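PDB 4L9A: AB hydrolase-1 domain-containing protein from Streptococcus mutans, which probably hydrolyses carboxylic esters, as an alpha/beta hydrolase with carboxylesterase character from a bacterium that causes tooth decay. Local coordinates for residues A[33-47]-A[62-76]. Residues are numbered along the deposited sequence; the frame is centred on the assembly and turned at random.
Sequences IYTCHREGNPCFVFL and IIDKLPDSIGILTID
Cys36 and Arg38 pair with Thr74 and Ile72 along one edge of strand 71-75, which slots between strands 33-38 and 43-47, antiparallel to the first and parallel to the second: the 2-4-3 part of the 1-2-4-3 order of the alpha/beta hydrolase sheet, with strand 22-26 beyond 33-38. Along the other edge Leu73 N gives to Phe44 O (2.9 Å) and Phe46 N to Leu73 O. At the turn between 33-38 and 43-47, Gly40 O lies 3.4 Å from Gly71 CA, leaving no room for a side chain on Gly71.

Apolar side chains pack on the face bearing Phe44, Phe46 and Ile72. Ile63 CG1 makes a CH-pi contact over the Phe46 ring, 4.1 Å from its centroid, and Leu66 CD1 reaches the same ring at its edge while also sitting over the face of Phe44. Helix 275-287 adds Val282 against Phe44.

Arg38 brings a charge to this face. Its chain bends at chi3 (86°), bringing the guanidinium back over Ile72, whose CG1 lies beneath the centre of one face; Asp68 CA lies over the rim of the opposite face. Its rotation probably limited by these contacts and by paired bonds, Arg38 grips a single carbonyl oxygen side-on, NE at 3.0 Å and NH2 at 2.8 Å from Ile70 O.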
loop_
_atom_site.group_PDB
_atom_site.type_symbol
_atom_site.label_atom_id
_atom_site.label_comp_id
_atom_site.label_asym_id
_atom_site.label_seq_id
_atom_site.Cartn_x
_atom_site.Cartn_y
_atom_site.Cartn_z
ATOM N N ILE A 33 12.992 8.757 -5.785
ATOM C CA ILE A 33 11.703 8.268 -5.289
ATOM C C ILE A 33 11.213 9.238 -4.223
ATOM O O ILE A 33 11.942 9.569 -3.308
ATOM C CB ILE A 33 11.832 6.856 -4.714
ATOM C CG1 ILE A 33 12.287 5.885 -5.809
ATOM C CG2 ILE A 33 10.491 6.382 -4.097
ATOM C CD1 ILE A 33 11.194 5.592 -6.891
ATOM N N TYR A 34 9.976 9.693 -4.356
ATOM C CA TYR A 34 9.382 10.598 -3.381
ATOM C C TYR A 34 9.014 9.901 -2.070
ATOM O O TYR A 34 8.309 8.876 -2.050
ATOM C CB TYR A 34 8.148 11.244 -3.990
ATOM C CG TYR A 34 7.427 12.245 -3.113
ATOM C CD1 TYR A 34 7.836 13.575 -3.072
ATOM C CD2 TYR A 34 6.303 11.873 -2.374
ATOM C CE1 TYR A 34 7.170 14.501 -2.302
ATOM C CE2 TYR A 34 5.616 12.801 -1.600
ATOM C CZ TYR A 34 6.060 14.113 -1.569
ATOM O OH TYR A 34 5.400 15.047 -0.807
ATOM N N THR A 35 9.491 10.471 -0.973
ATOM C CA THR A 35 9.185 9.957 0.355
ATOM C C THR A 35 8.727 11.069 1.279
ATOM O O THR A 35 9.063 12.240 1.069
ATOM C CB THR A 35 10.416 9.305 1.011
ATOM O OG1 THR A 35 11.409 10.302 1.256
ATOM C CG2 THR A 35 11.014 8.213 0.119
ATOM N N CYS A 36 7.970 10.690 2.307
ATOM C CA CYS A 36 7.642 11.576 3.414
ATOM C C CYS A 36 8.012 10.848 4.689
ATOM O O CYS A 36 7.718 9.662 4.834
ATOM C CB CYS A 36 6.156 11.919 3.429
ATOM S SG CYS A 36 5.588 12.744 1.945
ATOM N N HIS A 37 8.634 11.548 5.627
ATOM C CA HIS A 37 9.286 10.866 6.739
ATOM C C HIS A 37 9.211 11.610 8.072
ATOM O O HIS A 37 9.311 12.834 8.122
ATOM C CB HIS A 37 10.753 10.604 6.376
ATOM C CG HIS A 37 11.575 10.078 7.511
ATOM N ND1 HIS A 37 12.365 10.889 8.295
ATOM C CD2 HIS A 37 11.733 8.822 7.992
ATOM C CE1 HIS A 37 12.980 10.158 9.208
ATOM N NE2 HIS A 37 12.614 8.900 9.045
ATOM N N ARG A 38 9.045 10.848 9.145
ATOM C CA ARG A 38 9.068 11.378 10.501
ATOM C C ARG A 38 9.951 10.454 11.316
ATOM O O ARG A 38 9.829 9.229 11.227
ATOM C CB ARG A 38 7.655 11.381 11.095
ATOM C CG ARG A 38 7.556 12.002 12.467
ATOM C CD ARG A 38 6.113 12.217 12.860
ATOM N NE ARG A 38 5.513 11.034 13.479
ATOM C CZ ARG A 38 4.202 10.831 13.562
ATOM N NH1 ARG A 38 3.364 11.722 13.045
ATOM N NH2 ARG A 38 3.724 9.734 14.150
ATOM N N GLU A 39 10.843 11.031 12.110
ATOM C CA GLU A 39 11.701 10.238 12.979
ATOM C C GLU A 39 10.894 9.489 14.018
ATOM O O GLU A 39 9.801 9.904 14.392
ATOM C CB GLU A 39 12.726 11.130 13.691
ATOM C CG GLU A 39 13.999 11.350 12.902
ATOM C CD GLU A 39 14.735 10.051 12.623
ATOM O OE1 GLU A 39 14.440 9.038 13.300
ATOM O OE2 GLU A 39 15.600 10.041 11.721
ATOM N N GLY A 40 11.454 8.391 14.501
ATOM C CA GLY A 40 10.802 7.605 15.532
ATOM C C GLY A 40 10.930 6.118 15.283
ATOM O O GLY A 40 10.990 5.678 14.134
ATOM N N ASN A 41 10.969 5.354 16.371
ATOM C CA ASN A 41 11.170 3.913 16.328
ATOM C C ASN A 41 10.110 3.232 17.201
ATOM O O ASN A 41 9.945 3.601 18.363
ATOM C CB ASN A 41 12.574 3.600 16.851
ATOM C CG ASN A 41 13.071 2.234 16.431
ATOM O OD1 ASN A 41 13.046 1.884 15.251
ATOM N ND2 ASN A 41 13.539 1.450 17.403
ATOM N N PRO A 42 9.372 2.248 16.647
ATOM C CA PRO A 42 9.469 1.725 15.280
ATOM C C PRO A 42 8.879 2.680 14.254
ATOM O O PRO A 42 8.191 3.640 14.597
ATOM C CB PRO A 42 8.608 0.456 15.331
ATOM C CG PRO A 42 7.587 0.747 16.374
ATOM C CD PRO A 42 8.345 1.530 17.427
ATOM N N CYS A 43 9.160 2.409 12.990
ATOM C CA CYS A 43 8.659 3.251 11.916
ATOM C C CYS A 43 7.531 2.549 11.166
ATOM O O CYS A 43 7.678 1.397 10.742
ATOM C CB CYS A 43 9.800 3.605 10.958
ATOM S SG CYS A 43 9.339 4.704 9.602
ATOM N N PHE A 44 6.408 3.241 11.019
ATOM C CA PHE A 44 5.343 2.769 10.135
ATOM C C PHE A 44 5.630 3.125 8.691
ATOM O O PHE A 44 5.644 4.308 8.311
ATOM C CB PHE A 44 3.981 3.308 10.568
ATOM C CG PHE A 44 3.227 2.373 11.481
ATOM C CD1 PHE A 44 2.086 1.714 11.040
ATOM C CD2 PHE A 44 3.677 2.133 12.769
ATOM C CE1 PHE A 44 1.397 0.843 11.886
ATOM C CE2 PHE A 44 2.996 1.270 13.613
ATOM C CZ PHE A 44 1.855 0.628 13.170
ATOM N N VAL A 45 5.869 2.089 7.894
ATOM C CA VAL A 45 6.179 2.235 6.486
ATOM C C VAL A 45 4.916 1.978 5.658
ATOM O O VAL A 45 4.282 0.924 5.789
ATOM C CB VAL A 45 7.273 1.234 6.065
ATOM C CG1 VAL A 45 7.513 1.314 4.568
ATOM C CG2 VAL A 45 8.571 1.472 6.861
ATOM N N PHE A 46 4.558 2.934 4.809
ATOM C CA PHE A 46 3.338 2.825 4.003
ATOM C C PHE A 46 3.609 2.621 2.524
ATOM O O PHE A 46 4.433 3.322 1.918
ATOM C CB PHE A 46 2.472 4.080 4.174
ATOM C CG PHE A 46 1.996 4.294 5.579
ATOM C CD1 PHE A 46 0.771 3.790 5.996
ATOM C CD2 PHE A 46 2.779 4.988 6.491
ATOM C CE1 PHE A 46 0.334 3.987 7.297
ATOM C CE2 PHE A 46 2.349 5.189 7.796
ATOM C CZ PHE A 46 1.133 4.685 8.202
ATOM N N LEU A 47 2.882 1.679 1.934
ATOM C CA LEU A 47 2.909 1.463 0.500
ATOM C C LEU A 47 1.477 1.440 -0.022
ATOM O O LEU A 47 0.604 0.799 0.556
ATOM C CB LEU A 47 3.601 0.146 0.144
ATOM C CG LEU A 47 5.058 -0.073 0.547
ATOM C CD1 LEU A 47 5.457 -1.533 0.292
ATOM C CD2 LEU A 47 6.003 0.908 -0.182
ATOM N N ILE A 62 -4.812 7.247 8.642
ATOM C CA ILE A 62 -4.061 6.396 9.570
ATOM C C ILE A 62 -2.891 7.175 10.197
ATOM O O ILE A 62 -2.694 7.172 11.422
ATOM C CB ILE A 62 -3.551 5.111 8.889
ATOM C CG1 ILE A 62 -4.743 4.220 8.487
ATOM C CG2 ILE A 62 -2.621 4.359 9.841
ATOM C CD1 ILE A 62 -4.363 2.979 7.665
ATOM N N ILE A 63 -2.130 7.850 9.344
ATOM C CA ILE A 63 -0.976 8.640 9.787
ATOM C C ILE A 63 -1.366 9.629 10.873
ATOM O O ILE A 63 -0.748 9.663 11.937
ATOM C CB ILE A 63 -0.290 9.347 8.590
ATOM C CG1 ILE A 63 0.370 8.293 7.697
ATOM C CG2 ILE A 63 0.789 10.341 9.071
ATOM C CD1 ILE A 63 0.639 8.752 6.273
ATOM N N ASP A 64 -2.405 10.416 10.622
ATOM C CA ASP A 64 -2.840 11.408 11.600
ATOM C C ASP A 64 -3.174 10.813 12.960
ATOM O O ASP A 64 -3.120 11.514 13.966
ATOM C CB ASP A 64 -4.047 12.189 11.090
ATOM C CG ASP A 64 -3.701 13.094 9.930
ATOM O OD1 ASP A 64 -2.492 13.309 9.694
ATOM O OD2 ASP A 64 -4.633 13.579 9.255
ATOM N N LYS A 65 -3.524 9.529 12.996
ATOM C CA LYS A 65 -3.943 8.907 14.252
ATOM C C LYS A 65 -2.822 8.204 15.035
ATOM O O LYS A 65 -3.027 7.782 16.172
ATOM C CB LYS A 65 -5.097 7.934 14.005
ATOM C CG LYS A 65 -6.386 8.574 13.508
ATOM C CD LYS A 65 -7.509 7.532 13.456
ATOM C CE LYS A 65 -8.802 8.109 12.911
ATOM N NZ LYS A 65 -8.626 8.632 11.533
ATOM N N LEU A 66 -1.645 8.059 14.433
ATOM C CA LEU A 66 -0.537 7.409 15.129
ATOM C C LEU A 66 0.109 8.389 16.116
ATOM O O LEU A 66 0.137 9.593 15.865
ATOM C CB LEU A 66 0.493 6.866 14.130
ATOM C CG LEU A 66 0.065 5.662 13.277
ATOM C CD1 LEU A 66 1.034 5.399 12.125
ATOM C CD2 LEU A 66 -0.087 4.417 14.147
ATOM N N PRO A 67 0.615 7.874 17.252
ATOM C CA PRO A 67 1.279 8.712 18.260
ATOM C C PRO A 67 2.510 9.373 17.659
ATOM O O PRO A 67 3.211 8.738 16.869
ATOM C CB PRO A 67 1.718 7.705 19.328
ATOM C CG PRO A 67 0.929 6.472 19.069
ATOM C CD PRO A 67 0.674 6.446 17.595
ATOM N N ASP A 68 2.777 10.621 18.027
ATOM C CA ASP A 68 3.881 11.359 17.426
ATOM C C ASP A 68 5.224 10.664 17.630
ATOM O O ASP A 68 6.180 10.919 16.903
ATOM C CB ASP A 68 3.924 12.784 17.969
ATOM C CG ASP A 68 2.682 13.570 17.618
ATOM O OD1 ASP A 68 1.738 13.585 18.436
ATOM O OD2 ASP A 68 2.647 14.159 16.516
ATOM N N SER A 69 5.284 9.780 18.616
ATOM C CA SER A 69 6.520 9.078 18.937
ATOM C C SER A 69 6.866 8.014 17.896
ATOM O O SER A 69 8.014 7.589 17.780
ATOM C CB SER A 69 6.426 8.453 20.333
ATOM O OG SER A 69 5.191 7.784 20.511
ATOM N N ILE A 70 5.862 7.595 17.137
ATOM C CA ILE A 70 6.035 6.545 16.141
ATOM C C ILE A 70 6.562 7.155 14.860
ATOM O O ILE A 70 6.100 8.216 14.441
ATOM C CB ILE A 70 4.696 5.811 15.864
ATOM C CG1 ILE A 70 4.246 5.036 17.108
ATOM C CG2 ILE A 70 4.825 4.885 14.674
ATOM C CD1 ILE A 70 5.195 3.919 17.507
ATOM N N GLY A 71 7.532 6.491 14.241
ATOM C CA GLY A 71 8.096 6.966 12.990
ATOM C C GLY A 71 7.136 6.765 11.830
ATOM O O GLY A 71 6.240 5.928 11.895
ATOM N N ILE A 72 7.317 7.543 10.770
ATOM C CA ILE A 72 6.506 7.417 9.567
ATOM C C ILE A 72 7.433 7.433 8.358
ATOM O O ILE A 72 8.343 8.249 8.286
ATOM C CB ILE A 72 5.498 8.591 9.425
ATOM C CG1 ILE A 72 4.591 8.700 10.653
ATOM C CG2 ILE A 72 4.680 8.449 8.154
ATOM C CD1 ILE A 72 3.623 7.507 10.832
ATOM N N LEU A 73 7.208 6.529 7.414
ATOM C CA LEU A 73 7.860 6.611 6.113
ATOM C C LEU A 73 6.847 6.263 5.051
ATOM O O LEU A 73 6.360 5.137 5.004
ATOM C CB LEU A 73 9.050 5.643 6.015
ATOM C CG LEU A 73 9.739 5.526 4.658
ATOM C CD1 LEU A 73 10.311 6.893 4.166
ATOM C CD2 LEU A 73 10.856 4.492 4.744
ATOM N N THR A 74 6.516 7.227 4.204
ATOM C CA THR A 74 5.672 6.925 3.063
ATOM C C THR A 74 6.523 6.938 1.804
ATOM O O THR A 74 7.472 7.735 1.681
ATOM C CB THR A 74 4.501 7.912 2.930
ATOM O OG1 THR A 74 4.992 9.194 2.522
ATOM C CG2 THR A 74 3.742 8.048 4.264
ATOM N N ILE A 75 6.170 6.067 0.867
ATOM C CA ILE A 75 6.911 5.905 -0.373
ATOM C C ILE A 75 5.966 5.896 -1.576
ATOM O O ILE A 75 5.005 5.115 -1.612
ATOM C CB ILE A 75 7.717 4.581 -0.358
ATOM C CG1 ILE A 75 8.689 4.557 0.827
ATOM C CG2 ILE A 75 8.472 4.387 -1.670
ATOM C CD1 ILE A 75 9.428 3.225 0.987
ATOM N N ASP A 76 6.229 6.762 -2.555
ATOM C CA ASP A 76 5.452 6.782 -3.798
ATOM C C ASP A 76 6.136 5.931 -4.875
ATOM O O ASP A 76 7.299 6.145 -5.190
ATOM C CB ASP A 76 5.274 8.212 -4.327
ATOM C CG ASP A 76 4.355 9.059 -3.454
ATOM O OD1 ASP A 76 4.042 8.628 -2.314
ATOM O OD2 ASP A 76 3.965 10.167 -3.895
#